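PDB 2I44: serine-threonine phosphatase 2C from Toxoplasma gondii, which probably removes phosphate from phosphoserine and phosphothreonine in proteins, as a metal-dependent phosphatase of the PP2C family, and holds calcium ions in this crystal. Local coordinates for residues A24-D29 with F40-Q45; F56-G61 with N312-T317; T139-V144 with M261-D266; G153-S158 with N245-R250; D157-M162 with F174-H179. All coordinates share one frame; numbering follows the deposited sequence.

Contact 1. Residues A24-D29 with F40-Q45; sequences AAIFTD and FTLCPQ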
# COMPACT_ATOMS: atom_id res chain seq x y z
N ALA A 24 -3.58 -2.07 -16.77
CA ALA A 24 -2.75 -2.37 -15.62
C ALA A 24 -1.71 -3.44 -15.88
O ALA A 24 -1.86 -4.27 -16.77
CB ALA A 24 -3.63 -2.78 -14.44
N ALA A 25 -0.66 -3.39 -15.08
CA ALA A 25 0.44 -4.34 -15.17
C ALA A 25 0.99 -4.50 -13.77
O ALA A 25 0.98 -3.56 -12.97
CB ALA A 25 1.52 -3.81 -16.10
N ILE A 26 1.46 -5.70 -13.45
CA ILE A 26 2.02 -5.96 -12.13
C ILE A 26 3.21 -6.87 -12.29
O ILE A 26 3.12 -7.89 -12.96
CB ILE A 26 1.00 -6.67 -11.20
CG1 ILE A 26 -0.35 -5.95 -11.23
CG2 ILE A 26 1.54 -6.70 -9.77
CD1 ILE A 26 -1.44 -6.70 -10.48
N PHE A 27 4.33 -6.50 -11.67
CA PHE A 27 5.54 -7.31 -11.74
C PHE A 27 6.23 -7.29 -10.39
O PHE A 27 6.24 -6.28 -9.70
CB PHE A 27 6.50 -6.78 -12.81
CG PHE A 27 7.59 -7.74 -13.17
CD1 PHE A 27 7.34 -8.78 -14.08
CD2 PHE A 27 8.85 -7.65 -12.59
CE1 PHE A 27 8.34 -9.70 -14.40
CE2 PHE A 27 9.86 -8.57 -12.91
CZ PHE A 27 9.60 -9.60 -13.81
N THR A 28 6.81 -8.43 -10.01
CA THR A 28 7.50 -8.53 -8.74
C THR A 28 8.78 -9.34 -8.91
O THR A 28 8.92 -10.11 -9.85
CB THR A 28 6.61 -9.21 -7.67
OG1 THR A 28 7.25 -9.15 -6.39
CG2 THR A 28 6.34 -10.68 -8.04
N ASP A 29 9.72 -9.16 -7.99
CA ASP A 29 10.97 -9.90 -8.04
C ASP A 29 11.50 -10.03 -6.62
O ASP A 29 11.37 -9.11 -5.82
CB ASP A 29 11.99 -9.16 -8.92
CG ASP A 29 13.17 -10.04 -9.29
OD1 ASP A 29 13.94 -10.42 -8.39
OD2 ASP A 29 13.32 -10.36 -10.49
N PHE A 40 0.43 -8.55 -3.28
CA PHE A 40 -0.39 -7.55 -3.95
C PHE A 40 -1.76 -8.10 -4.30
O PHE A 40 -1.98 -9.31 -4.36
CB PHE A 40 0.32 -7.04 -5.20
CG PHE A 40 0.72 -8.13 -6.16
CD1 PHE A 40 -0.22 -8.73 -6.98
CD2 PHE A 40 2.05 -8.55 -6.24
CE1 PHE A 40 0.15 -9.73 -7.88
CE2 PHE A 40 2.43 -9.55 -7.14
CZ PHE A 40 1.47 -10.14 -7.96
N THR A 41 -2.68 -7.18 -4.57
CA THR A 41 -4.05 -7.55 -4.88
C THR A 41 -4.64 -6.56 -5.87
O THR A 41 -4.49 -5.35 -5.71
CB THR A 41 -4.90 -7.56 -3.59
OG1 THR A 41 -4.39 -8.55 -2.69
CG2 THR A 41 -6.37 -7.83 -3.91
N LEU A 42 -5.29 -7.08 -6.90
CA LEU A 42 -5.93 -6.23 -7.89
C LEU A 42 -7.32 -6.78 -8.20
O LEU A 42 -7.46 -7.93 -8.61
CB LEU A 42 -5.09 -6.17 -9.18
CG LEU A 42 -5.51 -5.13 -10.23
CD1 LEU A 42 -4.40 -4.95 -11.25
CD2 LEU A 42 -6.79 -5.56 -10.92
N CYS A 43 -8.34 -5.96 -7.97
CA CYS A 43 -9.72 -6.36 -8.25
C CYS A 43 -10.23 -5.49 -9.40
O CYS A 43 -10.68 -4.37 -9.19
CB CYS A 43 -10.59 -6.15 -7.01
SG CYS A 43 -12.26 -6.84 -7.16
N PRO A 44 -10.16 -6.00 -10.65
CA PRO A 44 -10.59 -5.27 -11.85
C PRO A 44 -12.03 -4.75 -11.85
O PRO A 44 -12.29 -3.65 -12.35
CB PRO A 44 -10.31 -6.27 -12.97
CG PRO A 44 -10.50 -7.58 -12.30
CD PRO A 44 -9.81 -7.39 -10.98
N GLN A 45 -12.96 -5.53 -11.32
CA GLN A 45 -14.36 -5.10 -11.26
C GLN A 45 -14.82 -5.22 -9.81
O GLN A 45 -15.25 -6.28 -9.37
CB GLN A 45 -15.25 -5.95 -12.17
CG GLN A 45 -16.74 -5.69 -11.97
CD GLN A 45 -17.61 -6.47 -12.94
OE1 GLN A 45 -17.77 -6.08 -14.10
NE2 GLN A 45 -18.19 -7.57 -12.47

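Contact 2. Residues F56-G61 with N312-T317; sequences FGVFDG and NITAMT. With CA (calcium ion), chain E; CA (calcium ion), chain D.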
# COMPACT_ATOMS: atom_id res chain seq x y z
N PHE A 56 -6.86 -1.59 -5.86
CA PHE A 56 -5.44 -1.81 -6.10
C PHE A 56 -4.72 -1.84 -4.77
O PHE A 56 -4.89 -0.94 -3.95
CB PHE A 56 -4.88 -0.68 -6.96
CG PHE A 56 -5.56 -0.54 -8.29
CD1 PHE A 56 -5.23 -1.38 -9.35
CD2 PHE A 56 -6.57 0.41 -8.47
CE1 PHE A 56 -5.90 -1.28 -10.58
CE2 PHE A 56 -7.24 0.52 -9.70
CZ PHE A 56 -6.90 -0.33 -10.75
N GLY A 57 -3.90 -2.86 -4.56
CA GLY A 57 -3.17 -2.96 -3.30
C GLY A 57 -1.84 -3.68 -3.41
O GLY A 57 -1.72 -4.69 -4.11
N VAL A 58 -0.83 -3.15 -2.74
CA VAL A 58 0.50 -3.74 -2.72
C VAL A 58 0.91 -3.80 -1.25
O VAL A 58 0.66 -2.86 -0.49
CB VAL A 58 1.50 -2.88 -3.53
CG1 VAL A 58 2.92 -3.43 -3.36
CG2 VAL A 58 1.11 -2.87 -5.00
N PHE A 59 1.54 -4.90 -0.85
CA PHE A 59 1.91 -5.07 0.55
C PHE A 59 3.34 -5.52 0.79
O PHE A 59 3.75 -6.58 0.31
CB PHE A 59 0.94 -6.07 1.19
CG PHE A 59 -0.50 -5.84 0.82
CD1 PHE A 59 -1.25 -4.87 1.48
CD2 PHE A 59 -1.08 -6.56 -0.22
CE1 PHE A 59 -2.56 -4.61 1.10
CE2 PHE A 59 -2.40 -6.31 -0.60
CZ PHE A 59 -3.14 -5.34 0.06
N ASP A 60 4.10 -4.73 1.54
CA ASP A 60 5.49 -5.08 1.86
C ASP A 60 5.55 -5.76 3.23
O ASP A 60 5.50 -5.09 4.27
CB ASP A 60 6.39 -3.83 1.86
CG ASP A 60 7.88 -4.16 2.00
OD1 ASP A 60 8.22 -5.33 2.27
OD2 ASP A 60 8.71 -3.23 1.84
N GLY A 61 5.65 -7.08 3.23
CA GLY A 61 5.72 -7.80 4.49
C GLY A 61 7.12 -7.80 5.07
O GLY A 61 8.10 -7.55 4.37
N ASN A 312 13.15 -6.97 -1.96
CA ASN A 312 12.05 -7.50 -2.77
C ASN A 312 11.55 -6.24 -3.48
O ASN A 312 11.56 -5.15 -2.88
CB ASN A 312 10.89 -8.05 -1.92
CG ASN A 312 11.23 -9.33 -1.19
OD1 ASN A 312 12.09 -10.11 -1.60
ND2 ASN A 312 10.51 -9.57 -0.10
N ILE A 313 11.13 -6.37 -4.73
CA ILE A 313 10.63 -5.22 -5.49
C ILE A 313 9.32 -5.59 -6.16
O ILE A 313 9.23 -6.61 -6.84
CB ILE A 313 11.62 -4.78 -6.59
CG1 ILE A 313 13.04 -4.65 -6.02
CG2 ILE A 313 11.18 -3.43 -7.17
CD1 ILE A 313 14.10 -4.34 -7.06
N THR A 314 8.31 -4.76 -5.96
CA THR A 314 7.01 -4.97 -6.56
C THR A 314 6.47 -3.66 -7.08
O THR A 314 6.50 -2.64 -6.39
CB THR A 314 6.02 -5.55 -5.53
OG1 THR A 314 6.43 -6.87 -5.16
CG2 THR A 314 4.60 -5.62 -6.10
N ALA A 315 5.98 -3.69 -8.31
CA ALA A 315 5.42 -2.50 -8.94
C ALA A 315 4.11 -2.84 -9.64
O ALA A 315 4.00 -3.86 -10.32
CB ALA A 315 6.42 -1.91 -9.92
N MSE A 316 3.12 -1.98 -9.46
CA MSE A 316 1.82 -2.16 -10.08
C MSE A 316 1.56 -0.83 -10.77
O MSE A 316 1.51 0.21 -10.12
CB MSE A 316 0.74 -2.41 -9.00
CG MSE A 316 -0.67 -2.65 -9.55
SE MSE A 316 -2.01 -2.92 -8.14
CE MSE A 316 -1.68 -4.78 -7.78
N THR A 317 1.44 -0.86 -12.10
CA THR A 317 1.20 0.35 -12.88
C THR A 317 -0.24 0.42 -13.39
O THR A 317 -0.77 -0.55 -13.91
CB THR A 317 2.16 0.43 -14.08
OG1 THR A 317 2.16 -0.81 -14.80
CG2 THR A 317 3.58 0.73 -13.61
CA CA E . 9.73 -6.64 3.21
CA CA D . 10.81 -3.80 1.41
O HOH W 1 9.91 -4.51 -0.60
O HOH W 2 11.24 -5.74 2.09
O HOH W 3 11.11 -2.91 3.10
O HOH W 4 10.30 -5.01 4.77
O HOH W 5 10.87 -8.52 3.77

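Contact 3. Residues T139-V144 with M261-D266; sequences TSVTAV and MILATD. With CA (calcium ion), chain D.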
# COMPACT_ATOMS: atom_id res chain seq x y z
N THR A 139 3.35 -3.44 5.34
CA THR A 139 2.97 -2.07 5.03
C THR A 139 1.79 -2.26 4.09
O THR A 139 1.42 -3.39 3.74
CB THR A 139 4.01 -1.34 4.20
OG1 THR A 139 4.09 -1.97 2.92
CG2 THR A 139 5.37 -1.34 4.88
N SER A 140 1.21 -1.15 3.67
CA SER A 140 0.11 -1.18 2.74
C SER A 140 -0.11 0.15 2.03
O SER A 140 -0.01 1.21 2.64
CB SER A 140 -1.18 -1.58 3.46
OG SER A 140 -2.31 -1.41 2.62
N VAL A 141 -0.34 0.06 0.73
CA VAL A 141 -0.69 1.21 -0.09
C VAL A 141 -1.85 0.66 -0.89
O VAL A 141 -1.70 -0.35 -1.59
CB VAL A 141 0.40 1.66 -1.09
CG1 VAL A 141 1.46 2.45 -0.38
CG2 VAL A 141 0.98 0.47 -1.82
N THR A 142 -3.01 1.28 -0.76
CA THR A 142 -4.18 0.82 -1.50
C THR A 142 -4.83 1.97 -2.24
O THR A 142 -4.64 3.13 -1.88
CB THR A 142 -5.23 0.19 -0.55
OG1 THR A 142 -5.63 1.15 0.43
CG2 THR A 142 -4.67 -1.05 0.13
N ALA A 143 -5.57 1.64 -3.29
CA ALA A 143 -6.26 2.64 -4.08
C ALA A 143 -7.61 2.08 -4.50
O ALA A 143 -7.69 0.98 -5.04
CB ALA A 143 -5.44 3.01 -5.32
N VAL A 144 -8.67 2.83 -4.23
CA VAL A 144 -10.00 2.40 -4.61
C VAL A 144 -10.52 3.34 -5.69
O VAL A 144 -10.75 4.53 -5.43
CB VAL A 144 -10.94 2.40 -3.38
CG1 VAL A 144 -12.37 2.05 -3.80
CG2 VAL A 144 -10.44 1.39 -2.35
N MSE A 261 -0.77 5.90 -12.33
CA MSE A 261 -0.64 5.74 -10.90
C MSE A 261 0.26 4.53 -10.72
O MSE A 261 0.13 3.54 -11.43
CB MSE A 261 -2.02 5.50 -10.27
CG MSE A 261 -1.99 5.26 -8.76
SE MSE A 261 -3.79 5.12 -8.01
CE MSE A 261 -3.85 6.81 -7.09
N ILE A 262 1.20 4.63 -9.78
CA ILE A 262 2.13 3.54 -9.53
C ILE A 262 2.14 3.16 -8.06
O ILE A 262 2.50 3.97 -7.20
CB ILE A 262 3.58 3.92 -9.94
CG1 ILE A 262 3.62 4.28 -11.43
CG2 ILE A 262 4.53 2.77 -9.63
CD1 ILE A 262 4.99 4.75 -11.90
N LEU A 263 1.74 1.93 -7.76
CA LEU A 263 1.76 1.45 -6.39
C LEU A 263 3.00 0.56 -6.31
O LEU A 263 3.17 -0.33 -7.15
CB LEU A 263 0.50 0.64 -6.06
CG LEU A 263 -0.85 1.37 -6.11
CD1 LEU A 263 -1.37 1.41 -7.54
CD2 LEU A 263 -1.86 0.66 -5.21
N ALA A 264 3.86 0.80 -5.33
CA ALA A 264 5.07 0.01 -5.20
C ALA A 264 5.65 -0.02 -3.79
O ALA A 264 5.37 0.85 -2.96
CB ALA A 264 6.12 0.53 -6.19
N THR A 265 6.47 -1.03 -3.51
CA THR A 265 7.11 -1.16 -2.21
C THR A 265 8.39 -0.32 -2.20
O THR A 265 8.82 0.18 -3.25
CB THR A 265 7.46 -2.62 -1.91
OG1 THR A 265 8.29 -3.15 -2.95
CG2 THR A 265 6.20 -3.45 -1.82
N ASP A 266 9.00 -0.18 -1.02
CA ASP A 266 10.22 0.60 -0.90
C ASP A 266 11.35 -0.05 -1.68
O ASP A 266 12.39 0.55 -1.91
CB ASP A 266 10.62 0.80 0.57
CG ASP A 266 10.93 -0.50 1.30
OD1 ASP A 266 10.87 -1.59 0.69
OD2 ASP A 266 11.24 -0.43 2.51
CA CA D . 10.81 -3.80 1.41
O HOH W 3 11.11 -2.91 3.10
O HOH W 1 9.91 -4.51 -0.60
O HOH W 2 11.24 -5.74 2.09

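Contact 4. Residues G153-S158 with N245-R250; sequences GHLGDS and NQPDVR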
# COMPACT_ATOMS: atom_id res chain seq x y z
N GLY A 153 -5.25 5.00 0.39
CA GLY A 153 -5.05 4.71 1.79
C GLY A 153 -3.70 4.03 1.95
O GLY A 153 -3.22 3.40 1.00
N HIS A 154 -3.08 4.17 3.11
CA HIS A 154 -1.80 3.50 3.34
C HIS A 154 -1.38 3.41 4.79
O HIS A 154 -1.85 4.16 5.65
CB HIS A 154 -0.67 4.15 2.52
CG HIS A 154 0.06 5.24 3.24
ND1 HIS A 154 -0.47 6.50 3.43
CD2 HIS A 154 1.30 5.27 3.79
CE1 HIS A 154 0.42 7.25 4.06
NE2 HIS A 154 1.50 6.53 4.29
N LEU A 155 -0.48 2.47 5.04
CA LEU A 155 0.10 2.23 6.35
C LEU A 155 1.54 1.84 6.07
O LEU A 155 1.79 0.91 5.30
CB LEU A 155 -0.59 1.06 7.05
CG LEU A 155 -2.03 1.19 7.56
CD1 LEU A 155 -2.47 -0.15 8.15
CD2 LEU A 155 -2.12 2.28 8.63
N GLY A 156 2.49 2.55 6.66
CA GLY A 156 3.88 2.16 6.46
C GLY A 156 4.69 3.01 5.50
O GLY A 156 4.45 4.20 5.36
N ASP A 157 5.66 2.39 4.84
CA ASP A 157 6.52 3.13 3.94
C ASP A 157 6.51 2.70 2.49
O ASP A 157 7.47 2.92 1.77
CB ASP A 157 7.95 3.15 4.46
CG ASP A 157 8.48 1.76 4.74
OD1 ASP A 157 7.89 0.79 4.23
OD2 ASP A 157 9.48 1.65 5.46
N SER A 158 5.43 2.04 2.06
CA SER A 158 5.29 1.70 0.64
C SER A 158 4.65 2.98 0.12
O SER A 158 4.04 3.73 0.89
CB SER A 158 4.35 0.51 0.44
OG SER A 158 4.97 -0.70 0.82
N ASN A 245 -2.96 1.11 13.18
CA ASN A 245 -3.55 0.58 11.95
C ASN A 245 -4.42 1.67 11.32
O ASN A 245 -5.21 1.40 10.42
CB ASN A 245 -4.40 -0.68 12.22
CG ASN A 245 -5.48 -0.46 13.27
OD1 ASN A 245 -6.02 0.64 13.42
ND2 ASN A 245 -5.82 -1.52 13.98
N GLN A 246 -4.27 2.89 11.82
CA GLN A 246 -5.01 4.05 11.31
C GLN A 246 -4.34 4.49 10.01
O GLN A 246 -3.19 4.92 10.02
CB GLN A 246 -4.95 5.19 12.33
CG GLN A 246 -5.51 6.52 11.85
CD GLN A 246 -6.97 6.43 11.48
OE1 GLN A 246 -7.33 6.41 10.30
NE2 GLN A 246 -7.83 6.36 12.49
N PRO A 247 -5.04 4.37 8.88
CA PRO A 247 -4.42 4.78 7.62
C PRO A 247 -4.61 6.26 7.35
O PRO A 247 -5.51 6.89 7.90
CB PRO A 247 -5.17 3.94 6.59
CG PRO A 247 -6.57 3.95 7.16
CD PRO A 247 -6.32 3.67 8.63
N ASP A 248 -3.74 6.84 6.54
CA ASP A 248 -3.93 8.23 6.15
C ASP A 248 -4.73 8.01 4.87
O ASP A 248 -4.40 7.13 4.08
CB ASP A 248 -2.60 8.95 5.84
CG ASP A 248 -1.89 9.43 7.09
OD1 ASP A 248 -2.54 10.10 7.92
OD2 ASP A 248 -0.69 9.16 7.25
N VAL A 249 -5.80 8.77 4.68
CA VAL A 249 -6.62 8.60 3.50
C VAL A 249 -6.71 9.89 2.71
O VAL A 249 -6.79 10.98 3.29
CB VAL A 249 -8.05 8.13 3.88
CG1 VAL A 249 -8.86 7.84 2.63
CG2 VAL A 249 -7.96 6.87 4.75
N ARG A 250 -6.67 9.77 1.39
CA ARG A 250 -6.73 10.91 0.48
C ARG A 250 -7.55 10.55 -0.76
O ARG A 250 -7.25 9.57 -1.46
CB ARG A 250 -5.32 11.32 0.07
CG ARG A 250 -5.25 12.44 -0.97
CD ARG A 250 -3.80 12.83 -1.29
NE ARG A 250 -3.71 13.89 -2.29
CZ ARG A 250 -2.57 14.39 -2.76
NH1 ARG A 250 -1.40 13.92 -2.34
NH2 ARG A 250 -2.59 15.36 -3.67
O HOH W 6 -2.72 7.35 1.99

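Contact 5. Residues D157-M162 with F174-H179; sequences DSRIAM and FLTVDH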
# COMPACT_ATOMS: atom_id res chain seq x y z
N ASP A 157 5.66 2.39 4.84
CA ASP A 157 6.52 3.13 3.94
C ASP A 157 6.51 2.70 2.49
O ASP A 157 7.47 2.92 1.77
CB ASP A 157 7.95 3.15 4.46
CG ASP A 157 8.48 1.76 4.74
OD1 ASP A 157 7.89 0.79 4.23
OD2 ASP A 157 9.48 1.65 5.46
N SER A 158 5.43 2.04 2.06
CA SER A 158 5.29 1.70 0.64
C SER A 158 4.65 2.98 0.12
O SER A 158 4.04 3.73 0.89
CB SER A 158 4.35 0.51 0.44
OG SER A 158 4.97 -0.70 0.82
N ARG A 159 4.76 3.26 -1.18
CA ARG A 159 4.21 4.50 -1.70
C ARG A 159 3.45 4.40 -3.02
O ARG A 159 3.59 3.44 -3.78
CB ARG A 159 5.33 5.52 -1.90
CG ARG A 159 6.18 5.78 -0.68
CD ARG A 159 7.37 6.65 -1.05
NE ARG A 159 8.23 6.94 0.10
CZ ARG A 159 9.29 7.73 0.05
NH1 ARG A 159 9.63 8.31 -1.10
NH2 ARG A 159 10.02 7.95 1.13
N ILE A 160 2.66 5.43 -3.28
CA ILE A 160 1.90 5.55 -4.52
C ILE A 160 2.35 6.83 -5.21
O ILE A 160 2.31 7.91 -4.61
CB ILE A 160 0.37 5.64 -4.27
CG1 ILE A 160 -0.12 4.37 -3.57
CG2 ILE A 160 -0.36 5.83 -5.60
CD1 ILE A 160 -1.63 4.33 -3.38
N ALA A 161 2.80 6.72 -6.46
CA ALA A 161 3.24 7.89 -7.22
C ALA A 161 2.18 8.19 -8.28
O ALA A 161 1.48 7.29 -8.75
CB ALA A 161 4.59 7.63 -7.87
N MSE A 162 2.07 9.45 -8.66
CA MSE A 162 1.06 9.84 -9.64
C MSE A 162 1.62 10.77 -10.72
O MSE A 162 2.29 11.75 -10.42
CB MSE A 162 -0.11 10.53 -8.93
CG MSE A 162 -1.33 10.78 -9.81
SE MSE A 162 -2.41 9.20 -10.03
CE MSE A 162 -3.77 9.62 -8.71
N PHE A 174 4.23 11.92 -4.94
CA PHE A 174 3.80 10.77 -4.15
C PHE A 174 2.50 11.22 -3.50
O PHE A 174 2.38 12.38 -3.09
CB PHE A 174 4.82 10.44 -3.06
CG PHE A 174 6.03 9.73 -3.56
CD1 PHE A 174 5.91 8.51 -4.23
CD2 PHE A 174 7.30 10.26 -3.35
CE1 PHE A 174 7.04 7.84 -4.68
CE2 PHE A 174 8.43 9.59 -3.79
CZ PHE A 174 8.29 8.37 -4.46
N LEU A 175 1.51 10.33 -3.41
CA LEU A 175 0.24 10.69 -2.78
C LEU A 175 0.26 10.26 -1.32
O LEU A 175 -0.69 10.50 -0.58
CB LEU A 175 -0.92 10.00 -3.50
CG LEU A 175 -1.12 10.40 -4.97
CD1 LEU A 175 -2.26 9.57 -5.58
CD2 LEU A 175 -1.43 11.89 -5.06
N THR A 176 1.34 9.61 -0.91
CA THR A 176 1.46 9.14 0.47
C THR A 176 2.80 9.51 1.08
O THR A 176 3.82 9.53 0.40
CB THR A 176 1.33 7.59 0.54
OG1 THR A 176 2.37 6.99 -0.25
CG2 THR A 176 -0.02 7.15 0.02
N VAL A 177 2.78 9.81 2.37
CA VAL A 177 3.98 10.15 3.12
C VAL A 177 4.22 9.00 4.12
O VAL A 177 3.31 8.60 4.84
CB VAL A 177 3.78 11.47 3.89
CG1 VAL A 177 4.98 11.72 4.80
CG2 VAL A 177 3.62 12.63 2.88
N ASP A 178 5.44 8.47 4.15
CA ASP A 178 5.76 7.35 5.02
C ASP A 178 5.45 7.58 6.49
O ASP A 178 5.59 8.69 7.00
CB ASP A 178 7.25 6.99 4.93
CG ASP A 178 7.70 6.67 3.52
OD1 ASP A 178 6.84 6.52 2.62
OD2 ASP A 178 8.93 6.56 3.31
N HIS A 179 5.01 6.53 7.17
CA HIS A 179 4.76 6.62 8.60
C HIS A 179 6.08 6.19 9.24
O HIS A 179 6.41 5.01 9.28
CB HIS A 179 3.63 5.68 9.02
CG HIS A 179 2.29 6.04 8.45
ND1 HIS A 179 1.57 5.19 7.64
CD2 HIS A 179 1.54 7.17 8.58
CE1 HIS A 179 0.43 5.77 7.31
NE2 HIS A 179 0.39 6.97 7.86
O HOH W 7 9.68 4.57 1.79
O HOH W 8 4.20 6.66 1.97

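Contact 1. Residues A24-D29 with F40-Q45
Ile26 meets Phe40 and Leu42 with two different branches. Its CG2 methyl sits squarely over one face of the Phe40 ring. It is 3.7 Å from the ring centroid and 4° off the ring normal, a CH-pi contact aimed at the middle of the ring. The chi1 of Ile26 (-49°) sets CG2 opposite the backbone N and CG1 opposite the carbonyl carbon, so the two branches diverge. Thr28 reaches the same ring from another direction. Its CG2 methyl lies near the ring plane, at the edge, 4.2 Å from Phe40 CE2.

These strands belong to the two facing beta sheets of the PP2C sandwich. Strand 22-29 is in one sheet and strand 38-43 in the other. The short segments run nearly antiparallel, at 166°, with axes 9.7 Å apart. No hydrogen bond joins them, as expected for strands that meet only through side chains between sheets.

The remaining packing is aliphatic. Ile26 CD1, at the end of the CG1 branch, lies 3.5 Å from Leu42 CD1. Ala24 CB touches Leu42 CD1 at 3.9 Å, so this one leucine methyl serves both Ala24 and Ile26. Met316, on strand 313-320 beside strand 22-29, also packs on Ile26 and Leu42. The hydroxyl of Thr28 is used within its own sheet, where OG1 is hydrogen-bonded to Thr314 OG1 and Ile313 O.

Contact 2. Residues F56-G61 with N312-T317
Met316 and Phe56 meet through an extended selenomethionine side chain. Its chi1 and chi2 are both -178°, which carries SE straight across to the opposite strand. The bend at chi3 (-82°) then turns CE toward Gly57, 3.7 Å from Gly57 O. SE lies at the edge of the Phe56 ring, near its plane, in a Met-aromatic contact. It is 3.8 Å from Phe56 CD1, and the two side chains cross at about a right angle.

Val58 divides its two methyls. CG1 touches Thr314 CG2 at 3.9 Å, while CG2 lies 4.0 Å from Met316 CB.

The calcium site lies beside the C-terminal part of strand 53-62 and the start of strand 313-320. Asp60 bridges the two ions, OD1 2.2 Å from one calcium and OD2 2.2 Å from the other. Gly61 O joins the first ion. A water on the second ion donates a hydrogen bond to Asn312 O at 2.9 Å. Asp266 and Asp311 also bind that second calcium.

Strand 53-62 lies between strands 38-43 and 137-146 in one sheet of the sandwich. Strand 313-320 lies between strands 22-29 and 258-264 in the other, with helix 291-305 packed on Ile313 and Thr317.

Contact 3. Residues T139-V144 with M261-D266
Leu263 points from its strand toward Val141 and Ala143 and fits between them. Its CD2 methyl reaches the opposite backbone, 3.8 Å from Val141 O. The same methyl is 4.3 Å from Ala143 CB. Nearer the root of the side chain, Leu263 CB faces Val141 CG2, also at 4.3 Å. The base of the leucine thus meets the Val141 side chain, while its CD2 tip reaches both the Val141 carbonyl and Ala143.

Met261 is a selenomethionine and approaches Ala143 from the next inward-facing position on its strand. Chi1 (178°) and chi2 (175°) keep the chain extended up to SE, which lies 3.8 Å from Ala143 CB. The small alanine therefore receives both SE and the leucine methyl.

The two strand segments run roughly antiparallel, at 150°, with axes 7.7 Å apart. No hydrogen bonds link them. The contact is part of the hydrophobic layer between the two sheets of the PP2C sandwich.

Beyond the strand, Thr265 is the N-cap of helix 266-269. Asp266, the first residue of that helix, turns to the metal site. Its OD1 binds a calcium at 2.3 Å. Its OD2 accepts a hydrogen bond of 2.6 Å from water 3, which is bound to the same ion. One carboxylate thus holds both the metal and one of its waters. Asp60 and Asp311 complete the protein ligands of this calcium.

Strand 137-146 lies between strands 53-62 and 149-155. Strand 258-264 lies between strands 313-320 and 159-166, and Ile160 of strand 159-166 packs against Val141, Met261 and Leu263.

Contact 4. Residues G153-S158 with N245-R250
Asp248 O is gripped by two donors. Water 6 donates to it at 2.7 Å and also lies 2.8 Å from His154 ND1, in the plane of the imidazole. The water thus bridges the ring to the opposite backbone. His154 N adds a weak hydrogen bond to Asp248 O, 3.4 Å long and bent. Asp248 N returns a bond to His154 O that is just as long and also weak, though straighter. Two CA-H...O contacts add to these bonds: Gly153 CA to Asp248 O and Pro247 CA to His154 O, the latter at 3.3 Å.

This is a loose antiparallel edge, where strand 248-253 joins strand 149-155 at the margin of one sheet of the PP2C sandwich.

The His154 and Asp248 side chains lie side by side, pointing the same way, their planes 41° apart and His154 CE1 3.9 Å from Asp248 OD2. Their polar ends have other partners. His154 NE2 is hydrogen-bonded to Val177 O, and Asp248 OD2 to His179 NE2. The His179 ring also stacks on His154.

Leu155 packs along residues 245-247. Its CD2 lies 3.2 Å from Gln246 O and 4.0 Å from Pro247 CB. Tyr117 of helix 98-130 touches both Leu155 and Pro247.

Contact 5. Residues D157-M162 with F174-H179
Arg159 grips Asp178 side-on with two nitrogens, one to each carboxylate oxygen. NH2 reaches OD2 at 2.8 Å. This OD2 lies in the guanidinium plane, but the nitrogen comes from above the carboxylate plane. NE meets OD1 at 2.9 Å on its syn side. The two planes are turned 46° apart, so the salt bridge is twisted.

Two waters steady the same carboxylate. Water 7 donates to Asp178 OD2 and Asp157 O. Water 8 donates to Asp178 OD1 and Ser158 O and accepts from Thr176 OG1. Thr176 OG1 also takes a weak hydrogen bond from Ile160 N.

The chain here leaves the edge strand of a sheet of the PP2C sandwich. Ala161 and Phe174 form an antiparallel non-hydrogen-bonded pair. Just past it, Leu175 N gives Ile160 O a nearly straight bond of 2.8 Å.

Arg159 is extended from CG to NE and passes over the Phe174 ring. CD sits above its centre, 3.8 Å from the centroid, in a CH-pi contact. CZ is off-centre at 4.8 Å, a cation-pi contact. The guanidinium stands nearly upright on the ring, the planes 78° apart, with NH1 3.2 Å from Phe174 CE2. Trp269 meets Phe174 edge-to-face.

Leu175 faces the other way, into the sandwich. Its CD1 is tight against Met162 CE, at 3.5 Å, and also lies 4.2 Å from Ile160 CG2.

Overall arrangement
Contacts 1, 2 and 3 are successive pairings between the two sheets of the sandwich. Contact 2 lies between the other two, its centre 8 Å from that of contact 1 and 6 Å from that of contact 3. Within the sheets, Thr41 N lies 2.7 Å from Gly57 O, and Met316 N 2.8 Å from Leu263 O. Contacts 2 and 3 share a calcium, to which they contribute Asp60 and Asp266. Contacts 4 and 5 share Asp157 and Ser158, and their centres are 8 Å apart. Ser158 OG lies 2.6 Å from Thr139 OG1 of contact 3, and the Asp157 side chain is about 6 Å from a calcium. Contact 1 is farther, its Thr28 side chain about 10 Å away.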